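Local coordinates for protein NAD-dependent aldehyde dehydrogenase (Burkholderia multivorans, PDB 5UJU) that probably catalyses the NAD-dependent oxidation of aldehydes to carboxylic acids, at residues Ile324-Thr329 with Ile357-Asp362; Ser489-Ala494 with Asn515-Val520; Asn338-Leu343 with Gly382-Leu387; His483-Leu488 with Gly508-Ser513; Gly417-Asp422 with Thr438-Gln443. One frame throughout, in Å; residues are numbered along the deposited sequence. Where two conformers were deposited one is given.

Contact 1: Ile324-Thr329 with Ile357-Asp362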
# COMPACT_ATOMS: atom_id res chain seq x y z
N ILE A 324 -27.19 9.90 9.36
CA ILE A 324 -27.30 10.76 10.53
C ILE A 324 -28.11 10.01 11.59
O ILE A 324 -29.19 9.48 11.28
CB ILE A 324 -27.98 12.11 10.22
CG1 ILE A 324 -27.23 12.89 9.14
CG2 ILE A 324 -28.06 12.95 11.48
CD1 ILE A 324 -27.92 14.21 8.80
N VAL A 325 -27.60 9.97 12.82
CA VAL A 325 -28.31 9.39 13.95
C VAL A 325 -28.73 10.54 14.85
O VAL A 325 -27.88 11.26 15.38
CB VAL A 325 -27.45 8.37 14.72
CG1 VAL A 325 -28.15 7.96 16.01
CG2 VAL A 325 -27.17 7.13 13.86
N ILE A 326 -30.04 10.71 15.02
CA ILE A 326 -30.59 11.76 15.88
C ILE A 326 -31.10 11.12 17.16
O ILE A 326 -32.08 10.36 17.15
CB ILE A 326 -31.69 12.59 15.20
CG1 ILE A 326 -31.14 13.25 13.93
CG2 ILE A 326 -32.19 13.63 16.17
CD1 ILE A 326 -32.12 14.20 13.24
N ASP A 327 -30.44 11.42 18.27
CA ASP A 327 -30.81 10.91 19.58
C ASP A 327 -31.41 11.98 20.48
O ASP A 327 -32.40 11.71 21.18
CB ASP A 327 -29.58 10.33 20.29
CG ASP A 327 -29.87 9.99 21.75
OD1 ASP A 327 -30.55 8.97 21.99
OD2 ASP A 327 -29.45 10.77 22.65
N SER A 328 -30.81 13.16 20.51
CA SER A 328 -31.21 14.25 21.39
C SER A 328 -30.43 15.49 20.99
O SER A 328 -29.39 15.39 20.33
CB SER A 328 -30.96 13.89 22.87
OG SER A 328 -29.69 13.27 23.04
N THR A 329 -30.94 16.66 21.37
CA THR A 329 -30.25 17.89 21.01
C THR A 329 -30.61 18.97 22.01
O THR A 329 -31.63 18.90 22.70
CB THR A 329 -30.59 18.32 19.56
OG1 THR A 329 -29.73 19.40 19.14
CG2 THR A 329 -32.03 18.76 19.46
N ILE A 357 -31.50 9.44 7.76
CA ILE A 357 -31.61 10.18 9.01
C ILE A 357 -32.46 9.34 9.97
O ILE A 357 -33.68 9.24 9.79
CB ILE A 357 -32.22 11.57 8.78
CG1 ILE A 357 -31.37 12.34 7.75
CG2 ILE A 357 -32.30 12.36 10.09
CD1 ILE A 357 -31.97 13.66 7.31
N TYR A 358 -31.82 8.73 10.96
CA TYR A 358 -32.50 7.82 11.88
C TYR A 358 -33.00 8.58 13.10
O TYR A 358 -32.23 9.29 13.75
CB TYR A 358 -31.58 6.68 12.31
CG TYR A 358 -31.01 5.88 11.16
CD1 TYR A 358 -31.81 4.99 10.44
CD2 TYR A 358 -29.68 6.01 10.80
CE1 TYR A 358 -31.28 4.25 9.38
CE2 TYR A 358 -29.15 5.28 9.75
CZ TYR A 358 -29.94 4.42 9.04
OH TYR A 358 -29.39 3.71 8.00
N VAL A 359 -34.29 8.42 13.41
CA VAL A 359 -34.93 9.08 14.54
C VAL A 359 -35.77 8.04 15.29
O VAL A 359 -36.49 7.26 14.64
CB VAL A 359 -35.79 10.27 14.07
CG1 VAL A 359 -36.38 11.05 15.26
CG2 VAL A 359 -34.99 11.21 13.12
N PRO A 360 -35.72 7.97 16.62
CA PRO A 360 -36.57 7.00 17.32
C PRO A 360 -38.03 7.30 17.05
O PRO A 360 -38.46 8.45 17.04
CB PRO A 360 -36.21 7.21 18.80
CG PRO A 360 -34.82 7.87 18.74
CD PRO A 360 -34.88 8.75 17.55
N ARG A 361 -38.80 6.24 16.78
CA ARG A 361 -40.22 6.41 16.52
C ARG A 361 -40.94 7.10 17.68
O ARG A 361 -41.99 7.71 17.47
CB ARG A 361 -40.89 5.06 16.24
CG ARG A 361 -41.01 4.16 17.45
CD ARG A 361 -41.55 2.78 17.07
NE ARG A 361 -40.65 2.10 16.15
CZ ARG A 361 -40.85 2.03 14.83
NH1 ARG A 361 -41.92 2.60 14.29
NH2 ARG A 361 -39.97 1.40 14.06
N ASP A 362 -40.39 7.03 18.89
CA ASP A 362 -40.99 7.66 20.05
C ASP A 362 -40.46 9.07 20.29
O ASP A 362 -40.78 9.68 21.31
CB ASP A 362 -40.78 6.80 21.30
CG ASP A 362 -41.53 5.48 21.24
OD1 ASP A 362 -42.62 5.42 20.63
OD2 ASP A 362 -41.05 4.49 21.83
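Two nearly straight backbone hydrogen bonds tie Ile324-Thr329 to Ile357-Asp362: Tyr358 N gives to Ile324 O at 2.8 Å, and Ile326 N gives to Tyr358 O at 2.9 Å. Tyr358 thus uses both its N and its O on the same neighbour, the parallel pattern, with the short strand axes 4.7 Å apart and 18° from parallel.

Apolar packing divides between the faces. On the face of the isoleucines, Ile324 and Ile357 lie side by side and point the same way, while Ile326 sends CD1 to within 3.7 Å of Ile357 CG2. Helix 332-344 covers this face through Ile339. On the other, Val325 CG2 meets Tyr358 CD2 at 4.1 Å. The tyrosine has CG anti to its carbonyl carbon (chi1 -57°), which sets CG beside its own N and brings CD2 near Ile324 O; its hydroxyl bonds to Gln323, and helix 469-483 packs here. At the C-terminal end Pro360, which has no N-H to give, sets CD 3.3 Å from Ile326 O.

With backbone N-H and C=O groups paired between the strands and mostly hydrocarbon on both faces, the chemistry is that of the buried middle of an alpha/beta sheet.

Contact 2: Ser489-Ala494 with Asn515-Val520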
# COMPACT_ATOMS: atom_id res chain seq x y z
N SER A 489 -22.92 11.10 11.13
CA SER A 489 -23.19 12.28 11.95
C SER A 489 -24.14 11.89 13.07
O SER A 489 -25.13 11.19 12.84
CB SER A 489 -23.81 13.40 11.08
OG SER A 489 -24.03 14.60 11.80
N VAL A 490 -23.85 12.33 14.29
CA VAL A 490 -24.68 11.97 15.44
C VAL A 490 -25.06 13.23 16.21
O VAL A 490 -24.24 14.13 16.42
CB VAL A 490 -23.98 10.94 16.36
CG1 VAL A 490 -22.70 11.51 16.94
CG2 VAL A 490 -24.94 10.48 17.48
N TYR A 491 -26.32 13.28 16.66
CA TYR A 491 -26.84 14.33 17.52
C TYR A 491 -27.28 13.67 18.81
O TYR A 491 -28.20 12.85 18.81
CB TYR A 491 -28.01 15.06 16.86
CG TYR A 491 -27.60 15.89 15.68
CD1 TYR A 491 -27.29 17.23 15.82
CD2 TYR A 491 -27.48 15.31 14.41
CE1 TYR A 491 -26.88 17.99 14.73
CE2 TYR A 491 -27.07 16.06 13.31
CZ TYR A 491 -26.78 17.40 13.48
OH TYR A 491 -26.38 18.16 12.41
N SER A 492 -26.61 14.02 19.91
CA SER A 492 -27.00 13.52 21.23
C SER A 492 -26.41 14.43 22.30
O SER A 492 -25.29 14.92 22.15
CB SER A 492 -26.53 12.08 21.46
OG SER A 492 -26.92 11.64 22.75
N THR A 493 -27.17 14.64 23.37
CA THR A 493 -26.64 15.30 24.56
C THR A 493 -26.18 14.31 25.62
O THR A 493 -25.83 14.72 26.73
CB THR A 493 -27.68 16.24 25.16
OG1 THR A 493 -28.80 15.46 25.60
CG2 THR A 493 -28.14 17.26 24.11
N ALA A 494 -26.15 13.02 25.31
CA ALA A 494 -25.85 11.97 26.28
C ALA A 494 -24.46 11.42 26.00
O ALA A 494 -24.17 11.01 24.87
CB ALA A 494 -26.88 10.85 26.23
N ASN A 515 -22.76 16.52 16.91
CA ASN A 515 -23.53 17.71 17.29
C ASN A 515 -23.22 18.92 16.40
O ASN A 515 -22.93 20.02 16.88
CB ASN A 515 -23.32 18.05 18.76
CG ASN A 515 -23.93 17.02 19.69
OD1 ASN A 515 -24.95 16.43 19.35
ND2 ASN A 515 -23.29 16.78 20.83
N LEU A 516 -23.28 18.71 15.09
CA LEU A 516 -23.10 19.81 14.14
C LEU A 516 -24.34 20.70 14.13
O LEU A 516 -25.31 20.42 13.42
CB LEU A 516 -22.80 19.27 12.74
CG LEU A 516 -21.53 18.44 12.56
CD1 LEU A 516 -21.36 18.11 11.08
CD2 LEU A 516 -20.28 19.15 13.12
N THR A 517 -24.32 21.78 14.91
CA THR A 517 -25.44 22.72 14.98
C THR A 517 -25.06 24.13 14.54
O THR A 517 -25.86 25.05 14.70
CB THR A 517 -26.01 22.78 16.40
OG1 THR A 517 -25.00 23.25 17.30
CG2 THR A 517 -26.47 21.40 16.86
N GLY A 518 -23.86 24.32 13.99
CA GLY A 518 -23.42 25.63 13.55
C GLY A 518 -23.01 25.71 12.09
O GLY A 518 -23.74 25.26 11.20
N GLY A 519 -21.84 26.29 11.83
CA GLY A 519 -21.41 26.57 10.48
C GLY A 519 -20.56 25.52 9.81
O GLY A 519 -20.13 25.73 8.67
N VAL A 520 -20.30 24.38 10.46
CA VAL A 520 -19.58 23.28 9.84
C VAL A 520 -20.59 22.18 9.53
O VAL A 520 -21.40 21.81 10.39
CB VAL A 520 -18.45 22.76 10.75
CG1 VAL A 520 -17.84 21.48 10.19
CG2 VAL A 520 -17.37 23.83 10.92
O HOH W 1 -23.60 16.16 13.97
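The side-chain amide of Asn515 clasps the backbone of Ser492 at both ends: Asn515 OD1 accepts from Ser492 N at 3.0 Å, in the carbonyl plane and on a lone pair, while Asn515 ND2 gives to Ser492 O at 3.0 Å. The acceptor Ser492 O lies almost in the amide plane, so the two bonds fix the rotation of the group. Asn515 itself has a left-handed backbone (phi 52°, psi 51°), just where strand 511-514 gives way to loop, and its N makes a straight bond to Val490 O, 2.9 Å.

Tyr491 reaches the same loop with its far end. CG stands anti to the carbonyl carbon (chi1 -69°), and the ring runs out alongside the loop until Tyr491 OH gives its proton to Leu516 O at 2.7 Å. That oxygen sits at the ring edge, and Thr517 CG2 also comes to the edge, 4.0 Å from Tyr491 CE1. Above one face, toward the rim, rests a water that accepts from Leu516 N at 2.8 Å, gives to Val490 O and bonds Ser489 OG at 2.7 Å, so it fills in between strand and departing loop. Further on, Ser492 OG accepts from Ala494 N in an ST turn and also bonds Asp327.

Strand 323-326 lies beside strand 487-491, whose Tyr491 packs on helix 332-344; helix 495-508 covers Val490 and Ser492, and Leu516 touches Met196 of the second subunit.

Contact 3: Asn338-Leu343 with Gly382-Leu387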
# COMPACT_ATOMS: atom_id res chain seq x y z
N ASN A 338 -28.98 22.94 10.31
CA ASN A 338 -27.69 22.41 9.87
C ASN A 338 -27.88 21.19 8.97
O ASN A 338 -27.26 21.08 7.91
CB ASN A 338 -26.82 22.07 11.08
CG ASN A 338 -25.48 21.45 10.68
OD1 ASN A 338 -25.41 20.27 10.33
ND2 ASN A 338 -24.42 22.24 10.76
N ILE A 339 -28.75 20.27 9.39
CA ILE A 339 -29.05 19.12 8.54
C ILE A 339 -29.62 19.58 7.21
O ILE A 339 -29.28 19.04 6.14
CB ILE A 339 -30.01 18.16 9.27
CG1 ILE A 339 -29.27 17.44 10.40
CG2 ILE A 339 -30.67 17.20 8.29
CD1 ILE A 339 -30.19 16.65 11.32
N ALA A 340 -30.49 20.59 7.24
CA ALA A 340 -31.11 21.09 6.02
C ALA A 340 -30.07 21.64 5.04
O ALA A 340 -30.15 21.40 3.83
CB ALA A 340 -32.12 22.18 6.36
N PHE A 341 -29.12 22.44 5.54
CA PHE A 341 -28.04 22.91 4.68
C PHE A 341 -27.29 21.74 4.07
O PHE A 341 -26.89 21.78 2.90
CB PHE A 341 -27.06 23.78 5.47
CG PHE A 341 -27.32 25.24 5.37
CD1 PHE A 341 -27.16 25.91 4.17
CD2 PHE A 341 -27.70 25.97 6.50
CE1 PHE A 341 -27.41 27.27 4.08
CE2 PHE A 341 -27.95 27.33 6.43
CZ PHE A 341 -27.80 27.99 5.21
N SER A 342 -27.07 20.69 4.87
CA SER A 342 -26.31 19.53 4.40
C SER A 342 -27.04 18.80 3.29
O SER A 342 -26.40 18.23 2.40
CB SER A 342 -26.03 18.58 5.56
OG SER A 342 -25.41 19.28 6.62
N LEU A 343 -28.37 18.81 3.34
CA LEU A 343 -29.17 18.18 2.30
C LEU A 343 -29.26 19.05 1.05
O LEU A 343 -29.39 18.52 -0.06
CB LEU A 343 -30.58 17.89 2.83
CG LEU A 343 -30.71 16.82 3.90
CD1 LEU A 343 -32.14 16.84 4.49
CD2 LEU A 343 -30.37 15.44 3.34
N GLY A 382 -39.25 21.35 6.96
CA GLY A 382 -39.55 22.77 6.87
C GLY A 382 -38.31 23.63 6.71
O GLY A 382 -38.34 24.63 5.99
N ALA A 383 -37.22 23.28 7.39
CA ALA A 383 -35.99 24.03 7.20
C ALA A 383 -35.46 23.86 5.78
O ALA A 383 -34.91 24.80 5.20
CB ALA A 383 -34.94 23.60 8.23
N VAL A 384 -35.64 22.66 5.20
CA VAL A 384 -35.20 22.45 3.82
C VAL A 384 -36.04 23.29 2.87
O VAL A 384 -35.50 23.95 1.97
CB VAL A 384 -35.26 20.96 3.44
CG1 VAL A 384 -35.00 20.80 1.94
CG2 VAL A 384 -34.23 20.16 4.23
N GLN A 385 -37.36 23.28 3.06
CA GLN A 385 -38.24 24.06 2.20
C GLN A 385 -37.89 25.54 2.25
O GLN A 385 -37.85 26.20 1.20
CB GLN A 385 -39.71 23.84 2.61
CG GLN A 385 -40.72 24.15 1.51
CD GLN A 385 -40.90 25.64 1.28
OE1 GLN A 385 -40.81 26.43 2.21
NE2 GLN A 385 -41.09 26.03 0.02
N LYS A 386 -37.63 26.08 3.45
CA LYS A 386 -37.30 27.50 3.55
C LYS A 386 -36.01 27.83 2.81
O LYS A 386 -35.90 28.88 2.17
CB LYS A 386 -37.18 27.91 5.02
N LEU A 387 -35.02 26.92 2.86
CA LEU A 387 -33.72 27.18 2.27
C LEU A 387 -33.67 26.98 0.76
O LEU A 387 -32.78 27.54 0.10
CB LEU A 387 -32.66 26.29 2.92
CG LEU A 387 -32.18 26.69 4.32
CD1 LEU A 387 -31.25 25.63 4.88
CD2 LEU A 387 -31.45 28.03 4.28
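Helices 332-344 and 373-388 pack side by side against one face of an alpha/beta sheet, and Ala340 touches Val384 where they cross. The short segments cross at -55° with axes only 8.4 Å apart, a close approach that the small alanines permit.

Aliphatic contacts centre on Ala340. Its CB lies 3.6 Å from Val384 CG2 and 3.7 Å from Ala383 CB, with Leu387 CD1 as a third neighbour. Val384 CG2, placed anti to the carbonyl carbon by a chi1 of 172° for CG1, serves two residues, since Leu343 CD1 also meets it at 3.9 Å. No hydrogen bond joins the helices.

Within helix 332-344, Ser342 OG and Ser342 N both give to Asn338 O, from opposite faces of its plane, and Asn338 ND2 bonds the carbonyls of Gly518 and Val520.

The aromatic contact lies toward the partly exposed side. Phe341 leaves its CA pointing away from the other helix, but the ring turns back, and Phe521 meets it as well. Leu387 lays both methyls on the same face: CD2 approaches Phe341 CZ at 3.8 Å, and CD1 makes a CH-pi contact 3.9 Å from the Phe341 ring centroid, 8° off the normal.

Contact 4: His483-Leu488 with Gly508-Ser513; sequences HGALTL and GGVALS
A beta-alpha-beta crossover places Leu488, on strand 487-491, beside Leu512, on strand 511-514, with helix 495-508 as the connection. Gly509 ends that helix as the C-prime residue of a Schellman motif, and the chain turns back toward strand 487-491.

The strands run parallel and join only gradually. At their start, water stands in for direct bonds: one water gives to Leu486 O and accepts from Ala511 N, both at 2.8 Å, where the two lie too far apart to pair. Beyond it, Leu488 N gives to Ala511 O at 3.0 Å in a bent bond (145°), and Ser513 N gives to Leu488 O at 2.8 Å. Ser513 OG bonds Arg560 of the second subunit, whose strand pairs with Leu512 and Ser513, carrying the sheet across the interface.

Val510 points toward the other strand and packs against its backbone. Its CG1 sits between backbone N and carbonyl carbon (chi1 58°), which lets the two methyls work separately: Val510 CG2 lies against the backbone at Thr487 C, 3.4 Å away, and also meets Ala485 CB, whereas Val510 CG1 is directed at Leu488 CB, 3.8 Å. On this side the leucines converge as well, Leu488 CD2 touching Leu512 CD1 at 3.8 Å.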
# COMPACT_ATOMS: atom_id res chain seq x y z
N HIS A 483 -22.23 -1.64 3.32
CA HIS A 483 -22.49 -0.94 2.07
C HIS A 483 -21.52 0.21 1.81
O HIS A 483 -21.56 0.79 0.72
CB HIS A 483 -23.93 -0.43 2.06
CG HIS A 483 -24.94 -1.53 2.18
ND1 HIS A 483 -25.28 -2.35 1.12
CD2 HIS A 483 -25.67 -1.97 3.24
CE1 HIS A 483 -26.18 -3.23 1.51
NE2 HIS A 483 -26.43 -3.03 2.80
N GLY A 484 -20.65 0.54 2.76
CA GLY A 484 -19.74 1.65 2.60
C GLY A 484 -20.33 2.95 3.10
O GLY A 484 -21.55 3.11 3.24
N ALA A 485 -19.45 3.89 3.43
CA ALA A 485 -19.90 5.21 3.88
C ALA A 485 -18.70 6.13 3.97
O ALA A 485 -17.62 5.71 4.39
CB ALA A 485 -20.61 5.15 5.24
N LEU A 486 -18.92 7.41 3.64
CA LEU A 486 -17.91 8.44 3.83
C LEU A 486 -18.12 9.26 5.09
O LEU A 486 -17.14 9.71 5.68
CB LEU A 486 -17.88 9.39 2.63
CG LEU A 486 -17.29 8.84 1.34
CD1 LEU A 486 -17.21 9.96 0.32
CD2 LEU A 486 -15.91 8.19 1.55
N THR A 487 -19.37 9.49 5.53
CA THR A 487 -19.59 10.28 6.73
C THR A 487 -20.68 9.66 7.58
O THR A 487 -21.61 9.01 7.07
CB THR A 487 -19.94 11.74 6.43
OG1 THR A 487 -21.16 11.80 5.67
CG2 THR A 487 -18.82 12.44 5.62
N LEU A 488 -20.56 9.87 8.88
CA LEU A 488 -21.57 9.52 9.88
C LEU A 488 -21.69 10.69 10.84
O LEU A 488 -20.67 11.20 11.32
CB LEU A 488 -21.19 8.24 10.62
CG LEU A 488 -22.08 7.88 11.82
CD1 LEU A 488 -23.50 7.49 11.37
CD2 LEU A 488 -21.41 6.76 12.63
N GLY A 508 -18.06 0.77 11.48
CA GLY A 508 -18.35 1.13 10.10
C GLY A 508 -17.17 1.68 9.31
O GLY A 508 -17.32 1.92 8.11
N GLY A 509 -16.02 1.88 9.95
CA GLY A 509 -14.87 2.51 9.32
C GLY A 509 -15.19 3.83 8.66
O GLY A 509 -14.83 4.06 7.50
N VAL A 510 -15.84 4.73 9.39
CA VAL A 510 -16.38 5.96 8.82
C VAL A 510 -16.12 7.11 9.78
O VAL A 510 -16.21 6.96 11.00
CB VAL A 510 -17.89 5.82 8.52
CG1 VAL A 510 -18.68 5.47 9.79
CG2 VAL A 510 -18.45 7.07 7.87
N ALA A 511 -15.77 8.26 9.21
CA ALA A 511 -15.50 9.46 10.00
C ALA A 511 -16.77 9.96 10.67
O ALA A 511 -17.85 9.97 10.07
CB ALA A 511 -14.90 10.55 9.11
N LEU A 512 -16.64 10.38 11.93
CA LEU A 512 -17.77 10.77 12.77
C LEU A 512 -17.80 12.28 13.00
O LEU A 512 -16.78 12.88 13.36
CB LEU A 512 -17.70 10.06 14.12
CG LEU A 512 -18.84 10.36 15.09
CD1 LEU A 512 -20.15 9.81 14.57
CD2 LEU A 512 -18.52 9.80 16.47
N SER A 513 -18.97 12.88 12.82
CA SER A 513 -19.23 14.26 13.19
C SER A 513 -20.25 14.29 14.33
O SER A 513 -21.24 13.55 14.29
CB SER A 513 -19.74 15.06 11.98
OG SER A 513 -18.78 15.06 10.92
O HOH W 2 -14.99 5.68 4.90
O HOH W 3 -14.95 8.14 6.49

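Contact 5: Gly417-Asp422 with Thr438-Gln443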
# COMPACT_ATOMS: atom_id res chain seq x y z
N GLY A 417 -41.84 6.05 -0.30
CA GLY A 417 -42.47 6.11 1.01
C GLY A 417 -43.52 7.19 1.10
O GLY A 417 -44.25 7.44 0.14
N ARG A 418 -43.58 7.87 2.24
CA ARG A 418 -44.43 9.05 2.39
C ARG A 418 -43.57 10.29 2.16
O ARG A 418 -42.51 10.44 2.77
CB ARG A 418 -45.07 9.13 3.79
CG ARG A 418 -45.82 10.45 4.02
CD ARG A 418 -46.39 10.59 5.43
NE ARG A 418 -47.40 9.58 5.70
CZ ARG A 418 -48.71 9.76 5.54
NH1 ARG A 418 -49.19 10.91 5.12
NH2 ARG A 418 -49.53 8.77 5.80
N VAL A 419 -44.03 11.16 1.26
CA VAL A 419 -43.28 12.36 0.94
C VAL A 419 -43.49 13.38 2.04
O VAL A 419 -44.63 13.77 2.33
CB VAL A 419 -43.69 12.92 -0.43
CG1 VAL A 419 -42.87 14.17 -0.73
CG2 VAL A 419 -43.48 11.86 -1.51
N LEU A 420 -42.40 13.82 2.66
CA LEU A 420 -42.45 14.90 3.63
C LEU A 420 -42.28 16.26 2.97
O LEU A 420 -42.88 17.25 3.39
CB LEU A 420 -41.40 14.68 4.72
CG LEU A 420 -41.67 13.47 5.61
CD1 LEU A 420 -40.45 13.13 6.44
CD2 LEU A 420 -42.87 13.72 6.49
N LEU A 421 -41.43 16.33 1.94
CA LEU A 421 -41.23 17.57 1.20
C LEU A 421 -41.00 17.16 -0.24
O LEU A 421 -40.07 16.40 -0.52
CB LEU A 421 -40.05 18.38 1.73
CG LEU A 421 -39.57 19.53 0.84
CD1 LEU A 421 -40.68 20.55 0.69
CD2 LEU A 421 -38.35 20.17 1.46
N ASP A 422 -41.86 17.63 -1.14
CA ASP A 422 -41.73 17.24 -2.53
C ASP A 422 -40.67 18.09 -3.20
O ASP A 422 -40.46 19.26 -2.85
CB ASP A 422 -43.06 17.36 -3.28
CG ASP A 422 -43.05 16.60 -4.60
OD1 ASP A 422 -42.11 15.82 -4.82
OD2 ASP A 422 -43.99 16.75 -5.41
N THR A 438 -35.32 21.04 -6.31
CA THR A 438 -35.21 21.14 -4.85
C THR A 438 -35.19 19.74 -4.23
O THR A 438 -35.57 18.77 -4.88
CB THR A 438 -36.37 21.96 -4.28
OG1 THR A 438 -37.63 21.34 -4.56
CG2 THR A 438 -36.35 23.36 -4.87
N PRO A 439 -34.75 19.62 -2.97
CA PRO A 439 -34.62 18.28 -2.39
C PRO A 439 -35.95 17.58 -2.15
O PRO A 439 -36.98 18.20 -1.84
CB PRO A 439 -33.90 18.54 -1.06
CG PRO A 439 -33.18 19.84 -1.26
CD PRO A 439 -34.10 20.64 -2.13
N LEU A 440 -35.91 16.26 -2.30
CA LEU A 440 -37.00 15.37 -1.95
C LEU A 440 -36.71 14.74 -0.59
O LEU A 440 -35.64 14.14 -0.41
CB LEU A 440 -37.18 14.28 -3.01
CG LEU A 440 -38.18 13.16 -2.69
CD1 LEU A 440 -39.62 13.70 -2.69
CD2 LEU A 440 -38.02 12.06 -3.69
N VAL A 441 -37.64 14.87 0.35
CA VAL A 441 -37.48 14.31 1.69
C VAL A 441 -38.63 13.36 1.95
O VAL A 441 -39.80 13.74 1.82
CB VAL A 441 -37.41 15.40 2.78
CG1 VAL A 441 -37.18 14.73 4.13
CG2 VAL A 441 -36.27 16.39 2.49
N LEU A 442 -38.30 12.13 2.30
CA LEU A 442 -39.27 11.07 2.47
C LEU A 442 -39.24 10.54 3.89
O LEU A 442 -38.24 10.64 4.60
CB LEU A 442 -39.02 9.92 1.49
CG LEU A 442 -38.99 10.35 0.02
CD1 LEU A 442 -38.03 9.49 -0.77
CD2 LEU A 442 -40.37 10.28 -0.57
N GLN A 443 -40.36 9.96 4.31
CA GLN A 443 -40.44 9.28 5.58
C GLN A 443 -40.44 7.78 5.33
O GLN A 443 -41.21 7.29 4.49
CB GLN A 443 -41.69 9.68 6.36
CG GLN A 443 -41.84 8.94 7.68
CD GLN A 443 -43.06 9.38 8.49
OE1 GLN A 443 -43.52 10.52 8.40
NE2 GLN A 443 -43.58 8.47 9.30
O HOH W 4 -38.20 20.50 -2.01
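Leu420 has CG anti to its carbonyl carbon (chi1 -67°), which sets its branch across Gln443, and CD1 comes to rest 3.7 Å from Gln443 CB. Gln443 answers with CG anti to the backbone N and a fully extended chain; it lies alongside Arg418, pointing the same way, with amide and guanidinium planes 42° apart. Leu420 CD2 comes near Gln443 OE1.

Across the opposite face Val419 splits its two methyls: CG2 packs on Leu442 CD2 at 3.6 Å and CG1 on Leu440 CD1. Leu421 returns to the face of Gln443, its CB set against the CB of Val441, and helix 373-388 covers it there.

The backbone bonds explain why two leucines meet one valine. Gln443 N gives to Arg418 O at 2.7 Å, while the return bond from Arg418 N is weak. Val441 O then accepts twice, from Leu420 N at 2.7 Å and from Leu421 N at 3.1 Å, the former bent to 143°. Val441 N completes the pairing with Leu421 O. Past the last pair, a water gives to Asp422 O and Pro439 O and accepts from Thr438 OG1, bridging the separating chains; Thr438 OG1 also takes a bond from Gln424 N, and the carboxylate of Asp422 goes to Arg414.

Leu420 and Leu421 facing the single residue Val441 make a classic beta bulge, here in the antiparallel pair at one edge of the sheet within this chain.

How the contacts relate
Contacts 1, 2, 4 and 5 all draw on one seven-stranded sheet, and contact 3 joins two helices packed on one of its faces. Contact 1 is buried mid-sheet, parallel and regular; contacts 2 and 4 are also buried, contact 4 where the second subunit extends the sheet. Contact 5, at the opposite, antiparallel edge, is partly buried, like contact 3. Contact 2 ties the loop after strand 511-514 to the end of strand 487-491 by side-chain and backbone bonds; contact 4 holds that strand's water-bridged start. Ile339 of contact 3 packs on the isoleucines of contact 1, and Val384 on Leu421 and Pro439 of contact 5. Contact 3 alone has no hydrogen bond between its segments.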